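Local coordinates for arginine phosphatase Ywle (Geobacillus stearothermophilus, PDB 4PIC), which removes phosphate from phosphoarginine residues of proteins, probably counteracting the protein arginine kinase McsB, at residues Ile5-Thr10 with Leu80-Gly85; Ala36-Ala41 with Ser66-Glu71. All blocks are in the same frame, centred on the assembly; numbering follows the deposited sequence.

Overall arrangement
Contacts 1 and 2 lie on neighbouring strands of one parallel sheet, their centres about 11 Å apart, and contact 2 is nested within the chain loop that contact 1 closes. Contact 1 pairs the two inner strands, 3-9 and 78-81, and runs into the phosphate-binding loop with its nucleophile C9. In contact 2, S66-L68 pair with the C-terminal end of the outer strand 31-37 and the loop after it. The two meet where the strands end: V38 N is 2.9 Å from C9 O and F39 N is 3.0 Å from T10 O, both probable hydrogen bonds. The start of the phosphate-binding loop is thus joined to the turn that Q67 grips in contact 2.

Contact 1. Residues Ile5-Thr10 with Leu80-Gly85; sequences ILFVCT and LAMTSG. With PO4 (phosphate ion), chain C.
The two inner strands of the parallel sheet in this low molecular weight phosphatase fold meet here, just where the first of them opens into the phosphate-binding loop. F7 pairs with L80 and V8 with A81. Three backbone hydrogen bonds make the parallel pairing. L80 N donates to L6 O at 2.8 Å. L80 O in turn accepts V8 N at 3.1 Å, and the pairing closes with M82 N donating to V8 O at 3.0 Å.

On the sheet face carrying F7 and L80, the two side chains run side by side. With CG of F7 anti to its own carbonyl carbon (chi1 -67°), the ring lies beside L80, its CD1 3.8 Å from L80 CB; I5 CG2 rests over one ring face near the rim and also meets L80 CD1. M82, a selenomethionine, bends at chi2 and chi3 to bring CE obliquely against F7 CD1 (3.7 Å). L140 of helix 123-150 packs on both F7 and L80.

At the strand end begins the P-loop of the family, whose nucleophile is C9. M82 CG packs on C9 CB at 3.8 Å, while M82 also touches R15, an active-site residue by similarity. T10 N donates to O3 of a bound phosphate ion at 3.1 Å, with G11 N and R15 NH2 as further donors.

Contact 2. Residues Ala36-Ala41 with Ser66-Glu71; sequences AGVFAA and SQLKKE
Backbone pairing at G37 joins the end of the outer strand 31-37 to S66-L68, which lead towards helix 70-75. A single bridge links G37 with Q67. G37 N donates to S66 O at 2.8 Å. L68 N donates back to G37 O at 2.7 Å.

Side-chain-to-backbone bonds come from Q67, whose carboxamide reaches the turn after the strand. CG is anti to the backbone N (chi1 168°), and the bend at chi2 carries the carboxamide to the backbone of V38 and A40. OE1 accepts A40 N at 2.9 Å. NE2 donates to V38 O at the same distance, approaching from above that carbonyl's plane although V38 O lies in the plane of the amide. NE2 also donates to L68 O within its own segment.

Apolar contacts flank the bridge. A36 CB packs on L68 CB at 3.9 Å, and L68 also leans on L6 and V8 of strand 3-9. F39 of the second subunit packs on both V38 and L68.

With both amide hydrogens of NE2 used and OE1 holding A40 N, the flip and rotation of the Q67 amide are fixed, and the turn beside the phosphate-binding loop is held through polar backbone atoms.

Contact 1. Residues Ile5-Thr10 with Leu80-Gly85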
loop_
_atom_site.group_PDB
_atom_site.type_symbol
_atom_site.label_atom_id
_atom_site.label_comp_id
_atom_site.label_asym_id
_atom_site.label_seq_id
_atom_site.Cartn_x
_atom_site.Cartn_y
_atom_site.Cartn_z
ATOM N N ILE A 5 -8.569 -19.097 -3.370
ATOM C CA ILE A 5 -8.132 -18.391 -2.176
ATOM C C ILE A 5 -6.921 -17.532 -2.505
ATOM O O ILE A 5 -5.903 -18.038 -2.976
ATOM C CB ILE A 5 -7.720 -19.383 -1.079
ATOM C CG1 ILE A 5 -8.849 -20.389 -0.805
ATOM C CG2 ILE A 5 -7.314 -18.644 0.187
ATOM C CD1 ILE A 5 -10.174 -19.761 -0.417
ATOM N N LEU A 6 -7.039 -16.232 -2.253
ATOM C CA LEU A 6 -5.975 -15.269 -2.499
ATOM C C LEU A 6 -5.491 -14.689 -1.175
ATOM O O LEU A 6 -6.239 -14.010 -0.475
ATOM C CB LEU A 6 -6.506 -14.145 -3.392
ATOM C CG LEU A 6 -5.488 -13.055 -3.716
ATOM C CD1 LEU A 6 -4.385 -13.617 -4.589
ATOM C CD2 LEU A 6 -6.162 -11.867 -4.388
ATOM N N PHE A 7 -4.244 -14.980 -0.816
ATOM C CA PHE A 7 -3.674 -14.420 0.411
ATOM C C PHE A 7 -2.919 -13.142 0.086
ATOM O O PHE A 7 -2.225 -13.081 -0.923
ATOM C CB PHE A 7 -2.705 -15.392 1.079
ATOM C CG PHE A 7 -3.356 -16.626 1.636
ATOM C CD1 PHE A 7 -4.185 -16.544 2.747
ATOM C CD2 PHE A 7 -3.108 -17.868 1.080
ATOM C CE1 PHE A 7 -4.772 -17.689 3.281
ATOM C CE2 PHE A 7 -3.689 -19.016 1.613
ATOM C CZ PHE A 7 -4.514 -18.921 2.713
ATOM N N VAL A 8 -3.057 -12.129 0.934
ATOM C CA VAL A 8 -2.494 -10.811 0.629
ATOM C C VAL A 8 -1.727 -10.181 1.801
ATOM O O VAL A 8 -2.233 -10.139 2.921
ATOM C CB VAL A 8 -3.605 -9.835 0.185
ATOM C CG1 VAL A 8 -2.999 -8.461 -0.134
ATOM C CG2 VAL A 8 -4.360 -10.374 -1.023
ATOM N N CYS A 9 -0.504 -9.705 1.543
ATOM C CA CYS A 9 0.214 -8.821 2.464
ATOM C C CYS A 9 0.734 -7.645 1.652
ATOM O O CYS A 9 0.134 -7.320 0.645
ATOM C CB CYS A 9 1.317 -9.540 3.254
ATOM S SG CYS A 9 2.636 -10.314 2.297
ATOM N N THR A 10 1.828 -7.004 2.055
ATOM C CA THR A 10 2.297 -5.844 1.293
ATOM C C THR A 10 3.295 -6.238 0.219
ATOM O O THR A 10 3.065 -5.980 -0.973
ATOM C CB THR A 10 2.871 -4.728 2.186
ATOM O OG1 THR A 10 1.840 -4.280 3.076
ATOM C CG2 THR A 10 3.370 -3.541 1.340
ATOM N N LEU A 80 -8.058 -13.233 1.466
ATOM C CA LEU A 80 -7.751 -13.400 2.876
ATOM C C LEU A 80 -6.493 -12.616 3.212
ATOM O O LEU A 80 -5.368 -13.004 2.865
ATOM C CB LEU A 80 -7.613 -14.889 3.237
ATOM C CG LEU A 80 -8.875 -15.714 2.964
ATOM C CD1 LEU A 80 -8.687 -17.190 3.359
ATOM C CD2 LEU A 80 -10.061 -15.117 3.706
ATOM N N ALA A 81 -6.708 -11.491 3.877
ATOM C CA ALA A 81 -5.643 -10.570 4.214
ATOM C C ALA A 81 -4.904 -11.024 5.470
ATOM O O ALA A 81 -5.487 -11.627 6.368
ATOM C CB ALA A 81 -6.215 -9.160 4.419
HETATM N N MSE A 82 -3.621 -10.693 5.551
HETATM C CA MSE A 82 -2.838 -11.062 6.725
HETATM C C MSE A 82 -3.207 -10.221 7.946
HETATM O O MSE A 82 -3.078 -10.676 9.081
HETATM C CB MSE A 82 -1.327 -10.966 6.432
HETATM C CG MSE A 82 -0.819 -11.937 5.347
HETATM SE SE MSE A 82 -0.987 -13.828 5.756
HETATM C CE MSE A 82 -2.800 -14.133 5.186
ATOM N N THR A 83 -3.639 -8.986 7.710
ATOM C CA THR A 83 -3.937 -8.050 8.796
ATOM C C THR A 83 -5.177 -7.242 8.447
ATOM O O THR A 83 -5.547 -7.160 7.279
ATOM C CB THR A 83 -2.782 -7.038 9.013
ATOM O OG1 THR A 83 -2.726 -6.123 7.909
ATOM C CG2 THR A 83 -1.438 -7.740 9.167
ATOM N N SER A 84 -5.786 -6.608 9.444
ATOM C CA SER A 84 -6.910 -5.711 9.184
ATOM C C SER A 84 -6.503 -4.512 8.322
ATOM O O SER A 84 -7.275 -4.067 7.462
ATOM C CB SER A 84 -7.572 -5.257 10.489
ATOM O OG SER A 84 -6.656 -4.574 11.319
ATOM N N GLY A 85 -5.286 -4.010 8.532
ATOM C CA GLY A 85 -4.761 -2.922 7.722
ATOM C C GLY A 85 -4.757 -3.294 6.256
ATOM O O GLY A 85 -5.153 -2.504 5.401
HETATM P P PO4 C . 4.529 -6.918 4.730
HETATM O O1 PO4 C . 4.938 -7.226 3.312
HETATM O O2 PO4 C . 4.971 -5.522 5.092
HETATM O O3 PO4 C . 3.050 -7.050 4.879
HETATM O O4 PO4 C . 5.252 -7.886 5.635
#

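Contact 2. Residues Ala36-Ala41 with Ser66-Glu71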
loop_
_atom_site.group_PDB
_atom_site.type_symbol
_atom_site.label_atom_id
_atom_site.label_comp_id
_atom_site.label_asym_id
_atom_site.label_seq_id
_atom_site.Cartn_x
_atom_site.Cartn_y
_atom_site.Cartn_z
ATOM N N ALA A 36 -0.619 -12.386 -3.405
ATOM C CA ALA A 36 -0.165 -11.156 -4.026
ATOM C C ALA A 36 0.053 -10.120 -2.945
ATOM O O ALA A 36 -0.337 -10.321 -1.787
ATOM C CB ALA A 36 -1.170 -10.678 -5.049
ATOM N N GLY A 37 0.710 -9.028 -3.319
ATOM C CA GLY A 37 1.009 -7.959 -2.384
ATOM C C GLY A 37 0.420 -6.626 -2.801
ATOM O O GLY A 37 0.376 -6.293 -3.986
ATOM N N VAL A 38 -0.068 -5.875 -1.824
ATOM C CA VAL A 38 -0.628 -4.550 -2.087
ATOM C C VAL A 38 0.381 -3.585 -2.737
ATOM O O VAL A 38 -0.002 -2.718 -3.508
ATOM C CB VAL A 38 -1.190 -3.958 -0.772
ATOM C CG1 VAL A 38 -1.447 -2.478 -0.896
ATOM C CG2 VAL A 38 -2.461 -4.713 -0.355
ATOM N N PHE A 39 1.666 -3.780 -2.470
ATOM C CA PHE A 39 2.698 -2.886 -3.003
ATOM C C PHE A 39 3.953 -3.734 -3.128
ATOM O O PHE A 39 4.801 -3.750 -2.228
ATOM C CB PHE A 39 2.903 -1.716 -2.037
ATOM C CG PHE A 39 3.649 -0.520 -2.612
ATOM C CD1 PHE A 39 3.486 -0.120 -3.932
ATOM C CD2 PHE A 39 4.469 0.224 -1.792
ATOM C CE1 PHE A 39 4.152 0.998 -4.417
ATOM C CE2 PHE A 39 5.128 1.337 -2.264
ATOM C CZ PHE A 39 4.974 1.715 -3.585
ATOM N N ALA A 40 4.059 -4.461 -4.239
ATOM C CA ALA A 40 5.068 -5.506 -4.367
ATOM C C ALA A 40 5.734 -5.498 -5.724
ATOM O O ALA A 40 5.110 -5.149 -6.739
ATOM C CB ALA A 40 4.414 -6.872 -4.118
ATOM N N ALA A 41 7.001 -5.899 -5.734
ATOM C CA ALA A 41 7.721 -6.146 -6.974
ATOM C C ALA A 41 7.259 -7.464 -7.596
ATOM O O ALA A 41 6.661 -8.316 -6.922
ATOM C CB ALA A 41 9.204 -6.180 -6.716
ATOM N N SER A 66 4.058 -11.178 -6.595
ATOM C CA SER A 66 3.155 -10.556 -7.556
ATOM C C SER A 66 2.517 -9.327 -6.931
ATOM O O SER A 66 2.114 -9.354 -5.771
ATOM C CB SER A 66 2.027 -11.515 -7.953
ATOM O OG SER A 66 2.514 -12.786 -8.328
ATOM N N GLN A 67 2.430 -8.251 -7.705
ATOM C CA GLN A 67 1.620 -7.105 -7.315
ATOM C C GLN A 67 0.138 -7.440 -7.448
ATOM O O GLN A 67 -0.311 -7.918 -8.495
ATOM C CB GLN A 67 1.964 -5.897 -8.192
ATOM C CG GLN A 67 1.000 -4.722 -8.077
ATOM C CD GLN A 67 0.980 -4.108 -6.691
ATOM O OE1 GLN A 67 2.028 -3.774 -6.131
ATOM N NE2 GLN A 67 -0.223 -3.948 -6.134
ATOM N N LEU A 68 -0.621 -7.182 -6.388
ATOM C CA LEU A 68 -2.063 -7.353 -6.384
ATOM C C LEU A 68 -2.737 -6.448 -7.404
ATOM O O LEU A 68 -2.565 -5.225 -7.375
ATOM C CB LEU A 68 -2.622 -7.065 -4.992
ATOM C CG LEU A 68 -4.137 -7.131 -4.850
ATOM C CD1 LEU A 68 -4.634 -8.538 -5.159
ATOM C CD2 LEU A 68 -4.560 -6.715 -3.446
ATOM N N LYS A 69 -3.514 -7.057 -8.290
ATOM C CA LYS A 69 -4.218 -6.324 -9.332
ATOM C C LYS A 69 -5.677 -6.738 -9.396
ATOM O O LYS A 69 -6.067 -7.749 -8.811
ATOM C CB LYS A 69 -3.538 -6.547 -10.687
ATOM C CG LYS A 69 -2.132 -5.976 -10.767
ATOM C CD LYS A 69 -1.687 -5.778 -12.208
ATOM C CE LYS A 69 -0.506 -4.822 -12.297
ATOM N NZ LYS A 69 0.693 -5.343 -11.579
ATOM N N LYS A 70 -6.474 -5.947 -10.111
ATOM C CA LYS A 70 -7.889 -6.213 -10.332
ATOM C C LYS A 70 -8.140 -7.668 -10.734
ATOM O O LYS A 70 -9.082 -8.302 -10.265
ATOM C CB LYS A 70 -8.404 -5.253 -11.413
ATOM C CG LYS A 70 -9.795 -5.542 -11.933
ATOM C CD LYS A 70 -10.838 -5.313 -10.862
ATOM C CE LYS A 70 -12.243 -5.387 -11.457
ATOM N NZ LYS A 70 -13.287 -5.501 -10.404
ATOM N N GLU A 71 -7.263 -8.195 -11.576
ATOM C CA GLU A 71 -7.398 -9.551 -12.079
ATOM C C GLU A 71 -7.365 -10.596 -10.959
ATOM O O GLU A 71 -8.076 -11.596 -11.024
ATOM C CB GLU A 71 -6.317 -9.830 -13.123
ATOM C CG GLU A 71 -6.520 -9.095 -14.459
ATOM C CD GLU A 71 -6.524 -7.567 -14.338
ATOM O OE1 GLU A 71 -5.657 -7.001 -13.631
ATOM O OE2 GLU A 71 -7.409 -6.928 -14.952
#